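Local coordinates for MaoC domain protein dehydratase (PDB 4E3E) that catalyses the reversible dehydration of beta-methylmalyl-CoA to mesaconyl-CoA, a step of the glyoxylate assimilation cycle that regenerates acetyl-CoA, at residues A[174-185]-A[343-351]; A[67-78]-A[223-231]. All blocks are in the same frame, centred on the assembly; numbering follows the deposited sequence.

Contact 1: A[174-185]-A[343-351]; sequences LTVPYTVSAANY and DYTVLMPRR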
loop_
_atom_site.group_PDB
_atom_site.type_symbol
_atom_site.label_atom_id
_atom_site.label_comp_id
_atom_site.label_asym_id
_atom_site.label_seq_id
_atom_site.Cartn_x
_atom_site.Cartn_y
_atom_site.Cartn_z
ATOM N N LEU A 174 -27.260 17.339 10.083
ATOM C CA LEU A 174 -26.232 16.318 10.318
ATOM C C LEU A 174 -26.831 14.933 10.465
ATOM O O LEU A 174 -27.811 14.761 11.163
ATOM C CB LEU A 174 -25.424 16.636 11.573
ATOM C CG LEU A 174 -24.678 17.975 11.628
ATOM C CD1 LEU A 174 -23.900 18.092 12.927
ATOM C CD2 LEU A 174 -23.735 18.126 10.456
ATOM N N THR A 175 -26.223 13.949 9.812
ATOM C CA THR A 175 -26.567 12.541 10.025
ATOM C C THR A 175 -25.806 12.036 11.250
ATOM O O THR A 175 -24.603 12.272 11.372
ATOM C CB THR A 175 -26.230 11.690 8.782
ATOM O OG1 THR A 175 -27.052 12.114 7.693
ATOM C CG2 THR A 175 -26.479 10.212 9.027
ATOM N N VAL A 176 -26.516 11.369 12.159
ATOM C CA VAL A 176 -25.920 10.805 13.379
ATOM C C VAL A 176 -26.240 9.309 13.366
ATOM O O VAL A 176 -27.212 8.873 13.987
ATOM C CB VAL A 176 -26.467 11.483 14.666
ATOM C CG1 VAL A 176 -25.767 10.947 15.909
ATOM C CG2 VAL A 176 -26.316 12.995 14.590
ATOM N N PRO A 177 -25.420 8.522 12.645
ATOM C CA PRO A 177 -25.776 7.159 12.227
ATOM C C PRO A 177 -25.508 6.081 13.258
ATOM O O PRO A 177 -25.788 4.916 13.006
ATOM C CB PRO A 177 -24.860 6.924 11.032
ATOM C CG PRO A 177 -23.640 7.774 11.313
ATOM C CD PRO A 177 -24.072 8.914 12.181
ATOM N N TYR A 178 -24.943 6.458 14.396
ATOM C CA TYR A 178 -24.692 5.489 15.457
ATOM C C TYR A 178 -25.188 6.018 16.795
ATOM O O TYR A 178 -25.610 7.173 16.895
ATOM C CB TYR A 178 -23.211 5.107 15.502
ATOM C CG TYR A 178 -22.257 6.273 15.445
ATOM C CD1 TYR A 178 -21.931 6.981 16.593
ATOM C CD2 TYR A 178 -21.665 6.664 14.238
ATOM C CE1 TYR A 178 -21.045 8.053 16.548
ATOM C CE2 TYR A 178 -20.781 7.731 14.181
ATOM C CZ TYR A 178 -20.473 8.424 15.340
ATOM O OH TYR A 178 -19.583 9.487 15.303
ATOM N N THR A 179 -25.157 5.163 17.811
ATOM C CA THR A 179 -25.694 5.492 19.121
ATOM C C THR A 179 -24.697 5.093 20.186
ATOM O O THR A 179 -24.069 4.043 20.087
ATOM C CB THR A 179 -26.995 4.719 19.386
ATOM O OG1 THR A 179 -27.912 4.977 18.321
ATOM C CG2 THR A 179 -27.623 5.166 20.701
ATOM N N VAL A 180 -24.578 5.920 21.219
ATOM C CA VAL A 180 -23.630 5.674 22.294
ATOM C C VAL A 180 -24.374 5.485 23.605
ATOM O O VAL A 180 -25.296 6.237 23.906
ATOM C CB VAL A 180 -22.662 6.863 22.460
ATOM C CG1 VAL A 180 -21.702 6.615 23.610
ATOM C CG2 VAL A 180 -21.885 7.093 21.185
ATOM N N SER A 181 -23.989 4.483 24.386
ATOM C CA SER A 181 -24.368 4.486 25.798
ATOM C C SER A 181 -23.131 4.294 26.642
ATOM O O SER A 181 -22.216 3.560 26.254
ATOM C CB SER A 181 -25.437 3.439 26.120
ATOM O OG SER A 181 -24.982 2.135 25.828
ATOM N N ALA A 182 -23.097 4.985 27.780
ATOM C CA ALA A 182 -22.023 4.840 28.759
ATOM C C ALA A 182 -21.753 3.367 29.062
ATOM O O ALA A 182 -20.599 2.938 29.133
ATOM C CB ALA A 182 -22.382 5.586 30.033
ATOM N N ALA A 183 -22.829 2.598 29.206
ATOM C CA ALA A 183 -22.756 1.175 29.539
ATOM C C ALA A 183 -22.029 0.348 28.478
ATOM O O ALA A 183 -21.729 -0.825 28.692
ATOM C CB ALA A 183 -24.158 0.623 29.770
ATOM N N ASN A 184 -21.729 0.972 27.347
ATOM C CA ASN A 184 -21.261 0.257 26.174
ATOM C C ASN A 184 -20.148 1.002 25.438
ATOM O O ASN A 184 -19.826 0.667 24.292
ATOM C CB ASN A 184 -22.449 0.037 25.230
ATOM C CG ASN A 184 -22.373 -1.277 24.476
ATOM O OD1 ASN A 184 -21.902 -2.288 25.001
ATOM N ND2 ASN A 184 -22.857 -1.270 23.240
ATOM N N TYR A 185 -19.565 2.010 26.086
ATOM C CA TYR A 185 -18.505 2.812 25.446
ATOM C C TYR A 185 -17.176 2.696 26.188
ATOM O O TYR A 185 -17.011 3.259 27.273
ATOM C CB TYR A 185 -18.926 4.286 25.329
ATOM C CG TYR A 185 -18.042 5.085 24.404
ATOM C CD1 TYR A 185 -18.239 5.049 23.026
ATOM C CD2 TYR A 185 -17.001 5.872 24.899
ATOM C CE1 TYR A 185 -17.430 5.769 22.167
ATOM C CE2 TYR A 185 -16.184 6.600 24.044
ATOM C CZ TYR A 185 -16.405 6.538 22.679
ATOM O OH TYR A 185 -15.617 7.252 21.811
ATOM N N ASP A 343 -12.313 23.749 8.479
ATOM C CA ASP A 343 -13.379 24.061 9.424
ATOM C C ASP A 343 -14.453 23.009 9.189
ATOM O O ASP A 343 -15.018 22.917 8.101
ATOM C CB ASP A 343 -13.877 25.504 9.127
ATOM C CG ASP A 343 -15.208 25.879 9.815
ATOM O OD1 ASP A 343 -15.883 25.078 10.522
ATOM O OD2 ASP A 343 -15.600 27.043 9.623
ATOM N N TYR A 344 -14.729 22.200 10.207
ATOM C CA TYR A 344 -15.577 21.042 10.037
ATOM C C TYR A 344 -16.283 20.748 11.339
ATOM O O TYR A 344 -16.024 21.389 12.367
ATOM C CB TYR A 344 -14.752 19.821 9.562
ATOM C CG TYR A 344 -13.622 19.425 10.498
ATOM C CD1 TYR A 344 -12.516 20.267 10.683
ATOM C CD2 TYR A 344 -13.665 18.220 11.222
ATOM C CE1 TYR A 344 -11.480 19.923 11.541
ATOM C CE2 TYR A 344 -12.627 17.868 12.089
ATOM C CZ TYR A 344 -11.529 18.730 12.238
ATOM O OH TYR A 344 -10.488 18.400 13.092
ATOM N N THR A 345 -17.185 19.783 11.290
ATOM C CA THR A 345 -17.995 19.430 12.434
ATOM C C THR A 345 -17.857 17.939 12.730
ATOM O O THR A 345 -18.065 17.078 11.843
ATOM C CB THR A 345 -19.465 19.786 12.185
ATOM O OG1 THR A 345 -19.576 21.197 11.968
ATOM C CG2 THR A 345 -20.334 19.399 13.380
ATOM N N VAL A 346 -17.509 17.643 13.981
ATOM C CA VAL A 346 -17.330 16.265 14.424
ATOM C C VAL A 346 -18.476 15.881 15.347
ATOM O O VAL A 346 -19.141 16.746 15.936
ATOM C CB VAL A 346 -15.988 16.069 15.156
ATOM C CG1 VAL A 346 -14.818 16.349 14.212
ATOM C CG2 VAL A 346 -15.910 16.977 16.394
ATOM N N LEU A 347 -18.726 14.586 15.451
ATOM C CA LEU A 347 -19.642 14.064 16.447
ATOM C C LEU A 347 -18.796 13.492 17.583
ATOM O O LEU A 347 -17.764 12.867 17.322
ATOM C CB LEU A 347 -20.540 12.972 15.851
ATOM C CG LEU A 347 -21.356 13.309 14.593
ATOM C CD1 LEU A 347 -22.096 12.076 14.087
ATOM C CD2 LEU A 347 -22.335 14.448 14.850
HETATM N N MSE A 348 -19.231 13.697 18.828
HETATM C CA MSE A 348 -18.522 13.162 20.004
HETATM C C MSE A 348 -19.514 12.664 21.035
HETATM O O MSE A 348 -20.507 13.337 21.306
HETATM C CB MSE A 348 -17.647 14.270 20.592
HETATM C CG MSE A 348 -16.908 13.796 21.842
HETATM SE SE MSE A 348 -15.565 15.119 22.448
HETATM C CE MSE A 348 -14.243 15.248 20.970
ATOM N N PRO A 349 -19.252 11.489 21.647
ATOM C CA PRO A 349 -20.134 11.009 22.705
ATOM C C PRO A 349 -20.232 12.012 23.851
ATOM O O PRO A 349 -19.257 12.725 24.156
ATOM C CB PRO A 349 -19.442 9.744 23.202
ATOM C CG PRO A 349 -18.596 9.306 22.061
ATOM C CD PRO A 349 -18.129 10.562 21.409
ATOM N N ARG A 350 -21.404 12.063 24.463
ATOM C CA ARG A 350 -21.650 12.903 25.648
ATOM C C ARG A 350 -21.643 12.085 26.942
ATOM O O ARG A 350 -21.879 10.875 26.920
ATOM C CB ARG A 350 -22.995 13.605 25.518
ATOM C CG ARG A 350 -23.039 14.638 24.411
ATOM C CD ARG A 350 -24.407 15.306 24.322
ATOM N NE ARG A 350 -24.885 15.821 25.608
ATOM C CZ ARG A 350 -25.924 16.640 25.751
ATOM N NH1 ARG A 350 -26.609 17.058 24.697
ATOM N NH2 ARG A 350 -26.281 17.049 26.963
ATOM N N ARG A 351 -21.377 12.739 28.069
ATOM C CA ARG A 351 -21.448 12.047 29.356
ATOM C C ARG A 351 -22.894 11.694 29.707
ATOM O O ARG A 351 -23.809 12.477 29.454
ATOM C CB ARG A 351 -20.795 12.867 30.464
ATOM C CG ARG A 351 -20.570 12.068 31.742
ATOM C CD ARG A 351 -19.453 12.649 32.585
ATOM N NE ARG A 351 -18.150 12.439 31.974
ATOM C CZ ARG A 351 -17.372 13.403 31.501
ATOM N NH1 ARG A 351 -17.755 14.680 31.569
ATOM N NH2 ARG A 351 -16.204 13.081 30.971
#

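Contact 2: A[67-78]-A[223-231]; sequences LVFHIVFGKTVP and RLYQNTARV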
loop_
_atom_site.group_PDB
_atom_site.type_symbol
_atom_site.label_atom_id
_atom_site.label_comp_id
_atom_site.label_asym_id
_atom_site.label_seq_id
_atom_site.Cartn_x
_atom_site.Cartn_y
_atom_site.Cartn_z
ATOM N N LEU A 67 -11.891 9.346 3.620
ATOM C CA LEU A 67 -11.673 8.413 2.504
ATOM C C LEU A 67 -12.845 8.518 1.505
ATOM O O LEU A 67 -12.618 8.617 0.286
ATOM C CB LEU A 67 -11.462 6.969 2.987
ATOM C CG LEU A 67 -11.257 5.856 1.939
ATOM C CD1 LEU A 67 -10.157 6.201 0.922
ATOM C CD2 LEU A 67 -10.968 4.519 2.641
ATOM N N VAL A 68 -14.079 8.513 2.026
ATOM C CA VAL A 68 -15.267 8.801 1.216
ATOM C C VAL A 68 -15.119 10.140 0.467
ATOM O O VAL A 68 -15.350 10.220 -0.753
ATOM C CB VAL A 68 -16.561 8.830 2.060
ATOM C CG1 VAL A 68 -17.746 9.324 1.220
ATOM C CG2 VAL A 68 -16.871 7.444 2.635
ATOM N N PHE A 69 -14.739 11.185 1.193
ATOM C CA PHE A 69 -14.557 12.500 0.578
ATOM C C PHE A 69 -13.560 12.509 -0.596
ATOM O O PHE A 69 -13.906 12.995 -1.690
ATOM C CB PHE A 69 -14.224 13.550 1.633
ATOM C CG PHE A 69 -13.940 14.906 1.068
ATOM C CD1 PHE A 69 -14.979 15.799 0.799
ATOM C CD2 PHE A 69 -12.640 15.288 0.799
ATOM C CE1 PHE A 69 -14.714 17.054 0.279
ATOM C CE2 PHE A 69 -12.370 16.547 0.276
ATOM C CZ PHE A 69 -13.411 17.427 0.009
ATOM N N HIS A 70 -12.348 11.981 -0.382
ATOM C CA HIS A 70 -11.315 11.973 -1.431
ATOM C C HIS A 70 -11.684 11.170 -2.654
ATOM O O HIS A 70 -11.344 11.524 -3.773
ATOM C CB HIS A 70 -9.977 11.496 -0.878
ATOM C CG HIS A 70 -9.465 12.333 0.264
ATOM N ND1 HIS A 70 -9.542 13.681 0.259
ATOM C CD2 HIS A 70 -8.869 11.975 1.470
ATOM C CE1 HIS A 70 -9.014 14.164 1.402
ATOM N NE2 HIS A 70 -8.602 13.121 2.142
ATOM N N ILE A 71 -12.410 10.083 -2.451
ATOM C CA ILE A 71 -12.891 9.290 -3.575
ATOM C C ILE A 71 -13.947 10.041 -4.405
ATOM O O ILE A 71 -13.832 10.096 -5.635
ATOM C CB ILE A 71 -13.355 7.893 -3.117
ATOM C CG1 ILE A 71 -12.108 7.067 -2.726
ATOM C CG2 ILE A 71 -14.144 7.187 -4.229
ATOM C CD1 ILE A 71 -12.414 5.770 -2.027
ATOM N N VAL A 72 -14.953 10.620 -3.735
ATOM C CA VAL A 72 -15.973 11.454 -4.394
ATOM C C VAL A 72 -15.293 12.628 -5.129
ATOM O O VAL A 72 -15.536 12.863 -6.331
ATOM C CB VAL A 72 -17.054 11.928 -3.389
ATOM C CG1 VAL A 72 -17.931 13.028 -3.994
ATOM C CG2 VAL A 72 -17.943 10.746 -2.972
ATOM N N PHE A 73 -14.419 13.331 -4.419
ATOM C CA PHE A 73 -13.631 14.428 -5.011
ATOM C C PHE A 73 -12.813 13.967 -6.212
ATOM O O PHE A 73 -12.857 14.597 -7.280
ATOM C CB PHE A 73 -12.741 15.069 -3.940
ATOM C CG PHE A 73 -11.930 16.259 -4.413
ATOM C CD1 PHE A 73 -10.782 16.095 -5.184
ATOM C CD2 PHE A 73 -12.283 17.557 -4.017
ATOM C CE1 PHE A 73 -10.010 17.206 -5.574
ATOM C CE2 PHE A 73 -11.519 18.655 -4.396
ATOM C CZ PHE A 73 -10.378 18.485 -5.181
ATOM N N GLY A 74 -12.069 12.875 -6.049
ATOM C CA GLY A 74 -11.235 12.345 -7.132
ATOM C C GLY A 74 -11.978 12.089 -8.439
ATOM O O GLY A 74 -11.468 12.405 -9.506
ATOM N N LYS A 75 -13.178 11.511 -8.357
ATOM C CA LYS A 75 -14.008 11.274 -9.544
ATOM C C LYS A 75 -14.306 12.541 -10.346
ATOM O O LYS A 75 -14.495 12.470 -11.567
ATOM C CB LYS A 75 -15.361 10.658 -9.171
ATOM C CG LYS A 75 -15.297 9.459 -8.266
ATOM C CD LYS A 75 -14.642 8.320 -8.976
ATOM C CE LYS A 75 -13.469 7.773 -8.185
ATOM N NZ LYS A 75 -12.899 6.857 -9.197
ATOM N N THR A 76 -14.371 13.680 -9.657
ATOM C CA THR A 76 -14.765 14.942 -10.295
ATOM C C THR A 76 -13.573 15.594 -10.975
ATOM O O THR A 76 -13.741 16.444 -11.863
ATOM C CB THR A 76 -15.359 15.971 -9.291
ATOM O OG1 THR A 76 -14.310 16.593 -8.513
ATOM C CG2 THR A 76 -16.384 15.330 -8.392
ATOM N N VAL A 77 -12.373 15.192 -10.565
ATOM C CA VAL A 77 -11.144 15.858 -11.055
ATOM C C VAL A 77 -10.984 15.896 -12.600
ATOM O O VAL A 77 -10.701 16.974 -13.163
ATOM C CB VAL A 77 -9.883 15.330 -10.341
ATOM C CG1 VAL A 77 -8.602 15.864 -10.997
ATOM C CG2 VAL A 77 -9.926 15.723 -8.864
ATOM N N PRO A 78 -11.171 14.745 -13.294
ATOM C CA PRO A 78 -11.018 14.772 -14.763
ATOM C C PRO A 78 -11.871 15.852 -15.454
ATOM O O PRO A 78 -11.389 16.503 -16.382
ATOM C CB PRO A 78 -11.482 13.364 -15.187
ATOM C CG PRO A 78 -11.223 12.512 -13.985
ATOM C CD PRO A 78 -11.600 13.405 -12.827
ATOM N N ARG A 223 -3.532 8.177 -6.199
ATOM C CA ARG A 223 -3.949 7.069 -7.089
ATOM C C ARG A 223 -5.064 6.235 -6.488
ATOM O O ARG A 223 -5.951 5.739 -7.218
ATOM C CB ARG A 223 -2.760 6.176 -7.468
ATOM C CG ARG A 223 -1.856 6.797 -8.533
ATOM C CD ARG A 223 -0.523 6.071 -8.628
ATOM N NE ARG A 223 0.151 6.389 -9.875
ATOM C CZ ARG A 223 1.469 6.398 -10.060
ATOM N NH1 ARG A 223 2.302 6.105 -9.061
ATOM N NH2 ARG A 223 1.952 6.710 -11.260
ATOM N N LEU A 224 -5.038 6.073 -5.166
ATOM C CA LEU A 224 -6.108 5.333 -4.478
ATOM C C LEU A 224 -7.442 6.039 -4.748
ATOM O O LEU A 224 -8.487 5.390 -4.915
ATOM C CB LEU A 224 -5.835 5.237 -2.969
ATOM C CG LEU A 224 -6.887 4.498 -2.125
ATOM C CD1 LEU A 224 -6.912 3.011 -2.468
ATOM C CD2 LEU A 224 -6.645 4.694 -0.635
ATOM N N TYR A 225 -7.380 7.373 -4.810
ATOM C CA TYR A 225 -8.552 8.210 -5.061
ATOM C C TYR A 225 -8.894 8.287 -6.552
ATOM O O TYR A 225 -9.932 8.866 -6.920
ATOM C CB TYR A 225 -8.349 9.632 -4.485
ATOM C CG TYR A 225 -7.867 9.629 -3.038
ATOM C CD1 TYR A 225 -8.347 8.668 -2.115
ATOM C CD2 TYR A 225 -6.953 10.572 -2.598
ATOM C CE1 TYR A 225 -7.891 8.647 -0.801
ATOM C CE2 TYR A 225 -6.497 10.578 -1.283
ATOM C CZ TYR A 225 -6.960 9.618 -0.401
ATOM O OH TYR A 225 -6.502 9.630 0.875
ATOM N N GLN A 226 -8.035 7.700 -7.399
ATOM C CA GLN A 226 -8.175 7.792 -8.870
ATOM C C GLN A 226 -8.314 9.286 -9.277
ATOM O O GLN A 226 -9.122 9.685 -10.122
ATOM C CB GLN A 226 -9.304 6.872 -9.356
ATOM C CG GLN A 226 -8.923 5.382 -9.246
ATOM C CD GLN A 226 -10.143 4.490 -9.315
ATOM O OE1 GLN A 226 -11.120 4.741 -8.624
ATOM N NE2 GLN A 226 -10.108 3.462 -10.178
ATOM N N ASN A 227 -7.510 10.097 -8.602
ATOM C CA ASN A 227 -7.425 11.540 -8.816
ATOM C C ASN A 227 -6.255 11.726 -9.772
ATOM O O ASN A 227 -5.153 11.262 -9.505
ATOM C CB ASN A 227 -7.208 12.244 -7.456
ATOM C CG ASN A 227 -6.873 13.745 -7.569
ATOM O OD1 ASN A 227 -6.337 14.218 -8.564
ATOM N ND2 ASN A 227 -7.191 14.495 -6.512
ATOM N N THR A 228 -6.506 12.371 -10.907
ATOM C CA THR A 228 -5.519 12.410 -11.986
ATOM C C THR A 228 -4.792 13.730 -12.166
ATOM O O THR A 228 -4.086 13.856 -13.160
ATOM C CB THR A 228 -6.163 12.144 -13.354
ATOM O OG1 THR A 228 -7.145 13.162 -13.608
ATOM C CG2 THR A 228 -6.846 10.765 -13.390
ATOM N N ALA A 229 -4.998 14.714 -11.281
ATOM C CA ALA A 229 -4.423 16.053 -11.496
ATOM C C ALA A 229 -2.922 15.919 -11.664
ATOM O O ALA A 229 -2.268 15.232 -10.893
ATOM C CB ALA A 229 -4.777 17.032 -10.360
ATOM N N ARG A 230 -2.392 16.594 -12.671
ATOM C CA ARG A 230 -1.044 16.329 -13.192
ATOM C C ARG A 230 0.091 16.940 -12.362
ATOM O O ARG A 230 1.233 16.443 -12.393
ATOM C CB ARG A 230 -0.972 16.759 -14.668
ATOM C CG ARG A 230 -1.908 15.951 -15.571
ATOM C CD ARG A 230 -2.331 16.640 -16.870
ATOM N NE ARG A 230 -3.100 15.678 -17.671
ATOM C CZ ARG A 230 -3.811 15.947 -18.765
ATOM N NH1 ARG A 230 -3.882 17.181 -19.257
ATOM N NH2 ARG A 230 -4.458 14.957 -19.375
ATOM N N VAL A 231 -0.214 18.007 -11.623
ATOM C CA VAL A 231 0.763 18.611 -10.700
ATOM C C VAL A 231 1.241 17.631 -9.611
ATOM O O VAL A 231 2.306 17.828 -9.044
ATOM C CB VAL A 231 0.251 19.928 -10.033
ATOM C CG1 VAL A 231 0.080 21.035 -11.071
ATOM C CG2 VAL A 231 -1.040 19.691 -9.239
HETATM O O HOH W 1 -9.183 13.038 -4.410
HETATM O O HOH W 2 -11.643 8.893 -10.753
#

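Contact 1: A[174-185]-A[343-351]
L347 points from its strand into the bend of the 174-185 loop, and several loop residues close round its tip. Its CD1 lies 3.7 Å from the backbone O of T175 and also meets CD of P177. Its CD2 faces CG2 of V176 at 4.2 Å. Y178 crosses L347 obliquely. With chi1 at 47°, its CG sits between the backbone N and the carbonyl carbon, and the ring reaches across to the strand. The Y178 OH then stands 3.7 Å from L347 CB, while its hydrogen bond goes to S270.

L174 sets CD1 against CG2 of T345 at 3.8 Å. P349 meets both V180 and Y185. Its CB is 3.9 Å from V180 CG1. P349 CB also lies over one face of the Y185 ring, and P349 CG comes 3.6 Å from Y185 CZ. The Y185 and P349 side chains cross at nearly a right angle.

No hydrogen bond joins the segments; the contact rests mainly on apolar side chains. The loop runs over the end of strand 338-349, with L174 also on strand 270-278 and V176 and Y178 on I307 of strand 307-318.

Contact 2: A[67-78]-A[223-231]
H70 and Y225 both turn CG anti to their own carbonyl carbon, with chi1 of -58° and -49°. From these positions the two side chains run side by side, pointing the same way. H70 CB sits over the centre of the Y225 ring, 3.3 Å from the centroid and 3° off the normal, a close CH-pi contact. The imidazole is inclined obliquely to the phenol ring. L67 CD1 meets the edge of the Y225 ring, 3.8 Å from CE1. The polar ends are held elsewhere: H70 by S255 and Y249, Y225 OH by Y40. Were Y225 replaced by an alanine, H70 CB and L67 CD1 would probably lose their aromatic partner, and Y40 its hydroxyl mate.

G74 lets the backbones come close, its CA 3.7 Å from Y225 O. A side chain there would run into that oxygen.

K75 starts away from the loop, but its chain bends at chi2 and chi3 and brings NZ back to Q226 OE1 at 2.8 Å. The ammonium lies above the amide's carbonyl plane. NZ also bonds T24 O and a water that donates to Q226 O. A second water links H70 O to N227 ND2.

V77 packs its methyls against the N227 amide and A229 CB. The N227 amide is steadied by an Asx turn, in which OD1 accepts a nearly straight bond from A229 N.

Q226, with positive phi, is the first residue to leave helical geometry, and forms a Schellman motif. Its NE2 bonds S42 O and S48 OG of the second subunit. Helix 65-80 packs against strands 104-116 and 138-149, as the central helix of a hot dog fold does against its sheet.

Overall arrangement
Contacts 1 and 2 lie on opposite sides of the chain's centre. Their centres are 29 Å apart and their nearest atoms about 10 Å, so they do not touch. Their segments alternate along the sequence, and each contact ties an earlier part of the chain to a later one. Contact 1 lies at a sheet strand, contact 2 at a helix packed on the same ten-stranded antiparallel sheet. Both come near residues inferred by similarity to bind substrate. In contact 1 the P177 side chain is about 3 Å from that of V98. In contact 2 the L67 side chain is about 4 Å from that of I63, and the F73 side chain about 4 Å from that of N87. Only contact 2 also reaches the second subunit.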